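Local coordinates for uncharacterized protein (Exiguobacterium sibiricum, PDB 3B77), which is of unknown function but contains a bacterial pleckstrin-homology domain and probably forms oligomers through a helical region, at residues Y66-M77 with E89-Y99. Numbering follows the deposited sequence.
Sequences YPYAHYPIRHVM and EIKFEIGGKHY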
ATOM      1  N   TYR A  66      29.111  25.629  35.186  1.00 58.39           N
ATOM      2  CA  TYR A  66      28.090  25.567  34.160  1.00 57.61           C
ATOM      3  C   TYR A  66      28.633  26.249  32.924  1.00 57.39           C
ATOM      4  O   TYR A  66      28.496  27.453  32.781  1.00 57.38           O
ATOM      5  CB  TYR A  66      26.799  26.241  34.628  1.00 59.53           C
ATOM      6  CG  TYR A  66      26.204  25.652  35.894  1.00 60.65           C
ATOM      7  CD1 TYR A  66      25.678  24.368  35.903  1.00 62.50           C
ATOM      8  CD2 TYR A  66      26.159  26.385  37.070  1.00 60.88           C
ATOM      9  CE1 TYR A  66      25.128  23.805  37.066  1.00 63.81           C
ATOM     10  CE2 TYR A  66      25.610  25.846  38.234  1.00 63.52           C
ATOM     11  CZ  TYR A  66      25.093  24.545  38.234  1.00 64.07           C
ATOM     12  OH  TYR A  66      24.542  23.991  39.390  1.00 63.79           O
ATOM     13  N   PRO A  67      29.285  25.483  32.039  1.00 57.23           N
ATOM     14  CA  PRO A  67      29.728  26.052  30.767  1.00 57.65           C
ATOM     15  C   PRO A  67      28.523  26.490  29.960  1.00 57.30           C
ATOM     16  O   PRO A  67      27.547  25.747  29.872  1.00 57.42           O
ATOM     17  CB  PRO A  67      30.442  24.873  30.081  1.00 57.26           C
ATOM     18  CG  PRO A  67      30.815  23.953  31.201  1.00 56.92           C
ATOM     19  CD  PRO A  67      29.659  24.058  32.149  1.00 57.17           C
ATOM     20  N   TYR A  68      28.578  27.692  29.409  1.00 57.88           N
ATOM     21  CA  TYR A  68      27.420  28.259  28.702  1.00 58.51           C
ATOM     22  C   TYR A  68      26.942  27.327  27.596  1.00 59.84           C
ATOM     23  O   TYR A  68      25.714  27.154  27.406  1.00 60.31           O
ATOM     24  CB  TYR A  68      27.755  29.639  28.104  1.00 57.94           C
ATOM     25  CG  TYR A  68      28.320  30.615  29.116  1.00 56.88           C
ATOM     26  CD1 TYR A  68      27.685  30.826  30.339  1.00 56.86           C
ATOM     27  CD2 TYR A  68      29.473  31.323  28.846  1.00 55.29           C
ATOM     28  CE1 TYR A  68      28.205  31.722  31.274  1.00 56.81           C
ATOM     29  CE2 TYR A  68      29.987  32.216  29.748  1.00 55.85           C
ATOM     30  CZ  TYR A  68      29.364  32.419  30.968  1.00 56.89           C
ATOM     31  OH  TYR A  68      29.911  33.303  31.874  1.00 56.50           O
ATOM     32  N   ALA A  69      27.927  26.732  26.898  1.00 59.93           N
ATOM     33  CA  ALA A  69      27.690  25.790  25.785  1.00 60.19           C
ATOM     34  C   ALA A  69      26.778  24.630  26.133  1.00 59.24           C
ATOM     35  O   ALA A  69      26.089  24.155  25.270  1.00 62.43           O
ATOM     36  CB  ALA A  69      29.003  25.265  25.231  1.00 57.53           C
ATOM     37  N   HIS A  70      26.785  24.166  27.372  1.00 60.54           N
ATOM     38  CA  HIS A  70      25.937  23.050  27.794  1.00 61.49           C
ATOM     39  C   HIS A  70      24.821  23.491  28.716  1.00 62.00           C
ATOM     40  O   HIS A  70      23.894  22.723  28.970  1.00 62.63           O
ATOM     41  CB  HIS A  70      26.775  21.982  28.504  1.00 62.81           C
ATOM     42  CG  HIS A  70      27.919  21.488  27.682  1.00 65.51           C
ATOM     43  ND1 HIS A  70      27.740  20.889  26.450  1.00 68.25           N
ATOM     44  CD2 HIS A  70      29.257  21.530  27.893  1.00 67.98           C
ATOM     45  CE1 HIS A  70      28.921  20.590  25.933  1.00 69.02           C
ATOM     46  NE2 HIS A  70      29.859  20.968  26.786  1.00 70.32           N
ATOM     47  N   TYR A  71      24.926  24.704  29.264  1.00 62.79           N
ATOM     48  CA  TYR A  71      23.897  25.246  30.155  1.00 61.62           C
ATOM     49  C   TYR A  71      23.516  26.631  29.667  1.00 61.56           C
ATOM     50  O   TYR A  71      24.157  27.606  30.010  1.00 62.43           O
ATOM     51  CB  TYR A  71      24.408  25.315  31.587  1.00 61.58           C
ATOM     52  CG  TYR A  71      24.799  23.990  32.149  1.00 60.67           C
ATOM     53  CD1 TYR A  71      23.863  23.173  32.726  1.00 61.89           C
ATOM     54  CD2 TYR A  71      26.093  23.553  32.092  1.00 61.06           C
ATOM     55  CE1 TYR A  71      24.199  21.956  33.233  1.00 61.64           C
ATOM     56  CE2 TYR A  71      26.446  22.339  32.595  1.00 60.81           C
ATOM     57  CZ  TYR A  71      25.494  21.533  33.155  1.00 61.48           C
ATOM     58  OH  TYR A  71      25.831  20.285  33.671  1.00 62.96           O
ATOM     59  N   PRO A  72      22.486  26.718  28.836  1.00 61.73           N
ATOM     60  CA  PRO A  72      22.009  28.020  28.358  1.00 61.50           C
ATOM     61  C   PRO A  72      21.404  28.976  29.400  1.00 60.15           C
ATOM     62  O   PRO A  72      20.720  28.549  30.352  1.00 59.53           O
ATOM     63  CB  PRO A  72      20.929  27.638  27.343  1.00 61.72           C
ATOM     64  CG  PRO A  72      21.206  26.202  27.004  1.00 61.95           C
ATOM     65  CD  PRO A  72      21.720  25.611  28.245  1.00 61.94           C
ATOM     66  N   ILE A  73      21.646  30.266  29.160  1.00 59.19           N
ATOM     67  CA  ILE A  73      21.143  31.357  29.994  1.00 58.56           C
ATOM     68  C   ILE A  73      19.824  31.813  29.448  1.00 59.24           C
ATOM     69  O   ILE A  73      19.680  31.968  28.243  1.00 59.63           O
ATOM     70  CB  ILE A  73      22.147  32.539  30.056  1.00 58.55           C
ATOM     71  CG1 ILE A  73      23.447  32.060  30.723  1.00 58.11           C
ATOM     72  CG2 ILE A  73      21.575  33.699  30.816  1.00 56.38           C
ATOM     73  CD1 ILE A  73      24.524  33.054  30.732  1.00 60.65           C
ATOM     74  N   ARG A  74      18.848  31.953  30.340  1.00 61.11           N
ATOM     75  CA  ARG A  74      17.493  32.304  29.970  1.00 62.11           C
ATOM     76  C   ARG A  74      16.852  33.091  31.102  1.00 62.70           C
ATOM     77  O   ARG A  74      17.276  33.005  32.253  1.00 61.83           O
ATOM     78  CB  ARG A  74      16.657  31.048  29.757  1.00 63.66           C
ATOM     79  CG  ARG A  74      17.102  30.145  28.661  1.00 67.10           C
ATOM     80  CD  ARG A  74      16.184  28.918  28.589  1.00 73.24           C
ATOM     81  NE  ARG A  74      16.617  27.970  27.547  1.00 77.04           N
ATOM     82  CZ  ARG A  74      17.381  26.881  27.725  1.00 78.59           C
ATOM     83  NH1 ARG A  74      17.841  26.519  28.933  1.00 81.27           N
ATOM     84  NH2 ARG A  74      17.706  26.144  26.661  1.00 78.67           N
ATOM     85  N   HIS A  75      15.815  33.843  30.751  1.00 63.34           N
ATOM     86  CA  HIS A  75      15.015  34.585  31.702  1.00 63.64           C
ATOM     87  C   HIS A  75      15.823  35.512  32.577  1.00 62.64           C
ATOM     88  O   HIS A  75      15.662  35.518  33.800  1.00 60.65           O
ATOM     89  CB  HIS A  75      14.180  33.619  32.539  1.00 65.80           C
ATOM     90  CG  HIS A  75      13.379  32.674  31.712  1.00 67.51           C
ATOM     91  ND1 HIS A  75      12.320  33.090  30.939  1.00 70.63           N
ATOM     92  CD2 HIS A  75      13.488  31.340  31.518  1.00 70.36           C
ATOM     93  CE1 HIS A  75      11.804  32.051  30.304  1.00 71.67           C
ATOM     94  NE2 HIS A  75      12.498  30.975  30.636  1.00 71.38           N
ATOM     95  N   VAL A  76      16.666  36.314  31.927  1.00 62.03           N
ATOM     96  CA  VAL A  76      17.490  37.283  32.618  1.00 61.86           C
ATOM     97  C   VAL A  76      16.621  38.445  33.111  1.00 63.66           C
ATOM     98  O   VAL A  76      15.972  39.122  32.313  1.00 63.47           O
ATOM     99  CB  VAL A  76      18.620  37.791  31.719  1.00 61.69           C
ATOM    100  CG1 VAL A  76      19.465  38.845  32.447  1.00 60.12           C
ATOM    101  CG2 VAL A  76      19.486  36.613  31.273  1.00 59.45           C
HETATM  102  N   MSE A  77      16.613  38.641  34.435  1.00 66.23           N
HETATM  103  CA  MSE A  77      15.850  39.696  35.101  1.00 67.98           C
HETATM  104  C   MSE A  77      16.713  40.615  35.981  1.00 68.13           C
HETATM  105  O   MSE A  77      17.821  40.267  36.393  1.00 66.54           O
HETATM  106  CB  MSE A  77      14.799  39.077  36.016  1.00 70.46           C
HETATM  107  CG  MSE A  77      13.842  38.133  35.354  1.00 72.23           C
HETATM  108 SE   MSE A  77      12.562  39.064  34.181  0.75 79.03          SE
HETATM  109  CE  MSE A  77      11.608  37.292  33.376  1.00 78.41           C
ATOM    110  N   GLU A  89      18.821  43.071  42.886  1.00 72.01           N
ATOM    111  CA  GLU A  89      18.778  41.630  42.648  1.00 71.21           C
ATOM    112  C   GLU A  89      18.824  41.336  41.162  1.00 68.30           C
ATOM    113  O   GLU A  89      18.053  41.896  40.396  1.00 68.25           O
ATOM    114  CB  GLU A  89      17.505  41.038  43.257  1.00 71.80           C
ATOM    115  CG  GLU A  89      17.354  39.527  43.073  1.00 75.40           C
ATOM    116  CD  GLU A  89      15.899  39.029  43.153  1.00 76.60           C
ATOM    117  OE1 GLU A  89      15.064  39.417  42.307  1.00 80.32           O
ATOM    118  OE2 GLU A  89      15.599  38.209  44.040  1.00 82.17           O
ATOM    119  N   ILE A  90      19.741  40.455  40.762  1.00 66.97           N
ATOM    120  CA  ILE A  90      19.845  39.969  39.379  1.00 64.09           C
ATOM    121  C   ILE A  90      19.431  38.508  39.377  1.00 63.69           C
ATOM    122  O   ILE A  90      19.788  37.740  40.270  1.00 63.03           O
ATOM    123  CB  ILE A  90      21.261  40.142  38.785  1.00 63.54           C
ATOM    124  CG1 ILE A  90      21.266  39.800  37.289  1.00 63.21           C
ATOM    125  CG2 ILE A  90      22.270  39.320  39.552  1.00 62.95           C
ATOM    126  CD1 ILE A  90      22.546  40.195  36.578  1.00 63.26           C
ATOM    127  N   LYS A  91      18.620  38.141  38.396  1.00 63.61           N
ATOM    128  CA  LYS A  91      18.144  36.787  38.266  1.00 64.33           C
ATOM    129  C   LYS A  91      18.380  36.251  36.863  1.00 61.28           C
ATOM    130  O   LYS A  91      18.485  37.002  35.900  1.00 59.24           O
ATOM    131  CB  LYS A  91      16.646  36.704  38.539  1.00 66.22           C
ATOM    132  CG  LYS A  91      16.159  37.190  39.893  1.00 70.75           C
ATOM    133  CD  LYS A  91      14.611  37.325  39.907  1.00 73.33           C
ATOM    134  CE  LYS A  91      13.886  35.978  39.626  1.00 76.73           C
ATOM    135  NZ  LYS A  91      12.376  36.078  39.581  1.00 77.26           N
ATOM    136  N   PHE A  92      18.462  34.929  36.784  1.00 59.22           N
ATOM    137  CA  PHE A  92      18.558  34.192  35.529  1.00 57.82           C
ATOM    138  C   PHE A  92      18.463  32.709  35.813  1.00 58.75           C
ATOM    139  O   PHE A  92      18.449  32.275  36.965  1.00 57.65           O
ATOM    140  CB  PHE A  92      19.849  34.494  34.763  1.00 55.55           C
ATOM    141  CG  PHE A  92      21.087  34.235  35.547  1.00 54.49           C
ATOM    142  CD1 PHE A  92      21.627  35.222  36.361  1.00 53.79           C
ATOM    143  CD2 PHE A  92      21.725  33.004  35.471  1.00 53.79           C
ATOM    144  CE1 PHE A  92      22.761  34.972  37.079  1.00 54.12           C
ATOM    145  CE2 PHE A  92      22.861  32.744  36.175  1.00 52.42           C
ATOM    146  CZ  PHE A  92      23.384  33.713  36.986  1.00 54.43           C
ATOM    147  N   GLU A  93      18.358  31.950  34.734  1.00 60.60           N
ATOM    148  CA  GLU A  93      18.334  30.514  34.785  1.00 62.68           C
ATOM    149  C   GLU A  93      19.431  30.024  33.871  1.00 61.89           C
ATOM    150  O   GLU A  93      19.542  30.457  32.723  1.00 60.79           O
ATOM    151  CB  GLU A  93      16.974  29.987  34.335  1.00 64.26           C
ATOM    152  CG  GLU A  93      15.816  30.440  35.252  1.00 68.62           C
ATOM    153  CD  GLU A  93      14.461  29.870  34.871  1.00 70.45           C
ATOM    154  OE1 GLU A  93      14.390  28.990  33.969  1.00 75.42           O
ATOM    155  OE2 GLU A  93      13.468  30.319  35.500  1.00 75.69           O
ATOM    156  N   ILE A  94      20.257  29.134  34.399  1.00 62.40           N
ATOM    157  CA  ILE A  94      21.393  28.583  33.661  1.00 62.14           C
ATOM    158  C   ILE A  94      21.211  27.066  33.655  1.00 64.95           C
ATOM    159  O   ILE A  94      21.129  26.428  34.711  1.00 64.52           O
ATOM    160  CB  ILE A  94      22.724  29.068  34.254  1.00 60.59           C
ATOM    161  CG1 ILE A  94      23.879  28.534  33.433  1.00 58.97           C
ATOM    162  CG2 ILE A  94      22.854  28.697  35.735  1.00 58.16           C
ATOM    163  CD1 ILE A  94      25.154  29.265  33.715  1.00 59.40           C
ATOM    164  N   GLY A  95      21.123  26.492  32.454  1.00 69.05           N
ATOM    165  CA  GLY A  95      20.569  25.145  32.324  1.00 71.27           C
ATOM    166  C   GLY A  95      19.140  25.426  32.740  1.00 73.81           C
ATOM    167  O   GLY A  95      18.525  26.351  32.198  1.00 76.49           O
ATOM    168  N   GLY A  96      18.617  24.705  33.724  1.00 74.85           N
ATOM    169  CA  GLY A  96      17.287  25.008  34.251  1.00 75.20           C
ATOM    170  C   GLY A  96      17.325  25.557  35.654  1.00 75.97           C
ATOM    171  O   GLY A  96      16.273  25.812  36.249  1.00 76.96           O
ATOM    172  N   LYS A  97      18.533  25.731  36.190  1.00 76.48           N
ATOM    173  CA  LYS A  97      18.716  26.163  37.576  1.00 77.16           C
ATOM    174  C   LYS A  97      18.493  27.682  37.758  1.00 75.64           C
ATOM    175  O   LYS A  97      19.038  28.493  37.006  1.00 74.54           O
ATOM    176  CB  LYS A  97      20.114  25.758  38.073  1.00 78.15           C
ATOM    177  CG  LYS A  97      20.316  25.845  39.611  1.00 79.95           C
ATOM    178  CD  LYS A  97      21.682  25.287  40.015  1.00 80.44           C
ATOM    179  CE  LYS A  97      22.000  25.460  41.485  1.00 81.53           C
ATOM    180  NZ  LYS A  97      23.409  25.019  41.737  1.00 82.21           N
ATOM    181  N   HIS A  98      17.696  28.028  38.768  1.00 74.05           N
ATOM    182  CA  HIS A  98      17.367  29.407  39.104  1.00 74.46           C
ATOM    183  C   HIS A  98      18.469  30.082  39.902  1.00 73.25           C
ATOM    184  O   HIS A  98      18.958  29.525  40.876  1.00 72.55           O
ATOM    185  CB  HIS A  98      16.067  29.434  39.919  1.00 75.19           C
ATOM    186  CG  HIS A  98      14.860  29.061  39.120  1.00 76.69           C
ATOM    187  ND1 HIS A  98      14.692  27.805  38.572  1.00 78.41           N
ATOM    188  CD2 HIS A  98      13.776  29.783  38.746  1.00 78.52           C
ATOM    189  CE1 HIS A  98      13.555  27.768  37.897  1.00 79.41           C
ATOM    190  NE2 HIS A  98      12.980  28.956  37.986  1.00 80.14           N
ATOM    191  N   TYR A  99      18.860  31.275  39.472  1.00 71.95           N
ATOM    192  CA  TYR A  99      19.850  32.060  40.174  1.00 70.70           C
ATOM    193  C   TYR A  99      19.278  33.405  40.470  1.00 70.71           C
ATOM    194  O   TYR A  99      18.763  34.070  39.595  1.00 70.98           O
ATOM    195  CB  TYR A  99      21.144  32.206  39.372  1.00 70.18           C
ATOM    196  CG  TYR A  99      22.108  31.098  39.672  1.00 69.65           C
ATOM    197  CD1 TYR A  99      21.993  29.857  39.056  1.00 70.60           C
ATOM    198  CD2 TYR A  99      23.107  31.266  40.611  1.00 69.22           C
ATOM    199  CE1 TYR A  99      22.876  28.813  39.355  1.00 69.35           C
ATOM    200  CE2 TYR A  99      23.993  30.228  40.921  1.00 69.06           C
ATOM    201  CZ  TYR A  99      23.873  29.007  40.294  1.00 69.10           C
ATOM    202  OH  TYR A  99      24.742  27.993  40.626  1.00 68.73           O
TER
HETATM  203  O   HOH W   1      17.070  28.258  31.763  1.00 60.02           O
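Y66 meets residues 89-99 from its CB on I94 to its hydroxyl on K97. Its CB rests on the end of I94, 3.6 Å from CD1. With CG anti to the carbonyl carbon (chi1 -58°), the ring lies beside K97 and Y99: CE2 comes 3.3 Å from Y99 OH, which sits at the ring edge, and Y66 OH accepts a hydrogen bond of 2.8 Å from K97 NZ. The K97 chain, fully extended, crosses the tyrosine at about a right angle and also makes a cation-pi contact with Y64; its ammonium gives a second, weak bond to Y99 OH. A leucine in place of Y66 would probably leave K97 NZ without this phenol acceptor and open a gap beside Y99.

I94 carries its CG1 anti to the backbone N (chi1 -177°), lying 3.7 Å from Y71 CB, while CD1 continues to Y66. Y71 in turn takes CD1 of Y66 over the centre of one ring face and meets G95 CA at its edge. G95 belongs to a type II' turn; its positive phi favours glycine, and a CB there would clash with Y71 CD1.

Beyond the turn, strands 73-77 and 89-94 run antiparallel. R74 and E93 exchange backbone bonds, as do M77 and K91, and the register slips by one residue between these pairs, a beta bulge at H75 and V76. G95 N adds a bond to P72 O at 3.0 Å.

The contact thus lies where the chain passes from the five-stranded sheet to the three-stranded one in this PH-type fold: I94, F92 and Y99 lean on L48 of strand 47-52, whereas I73 and V76 pack against L118, Y115 and L119 of helix 108-146.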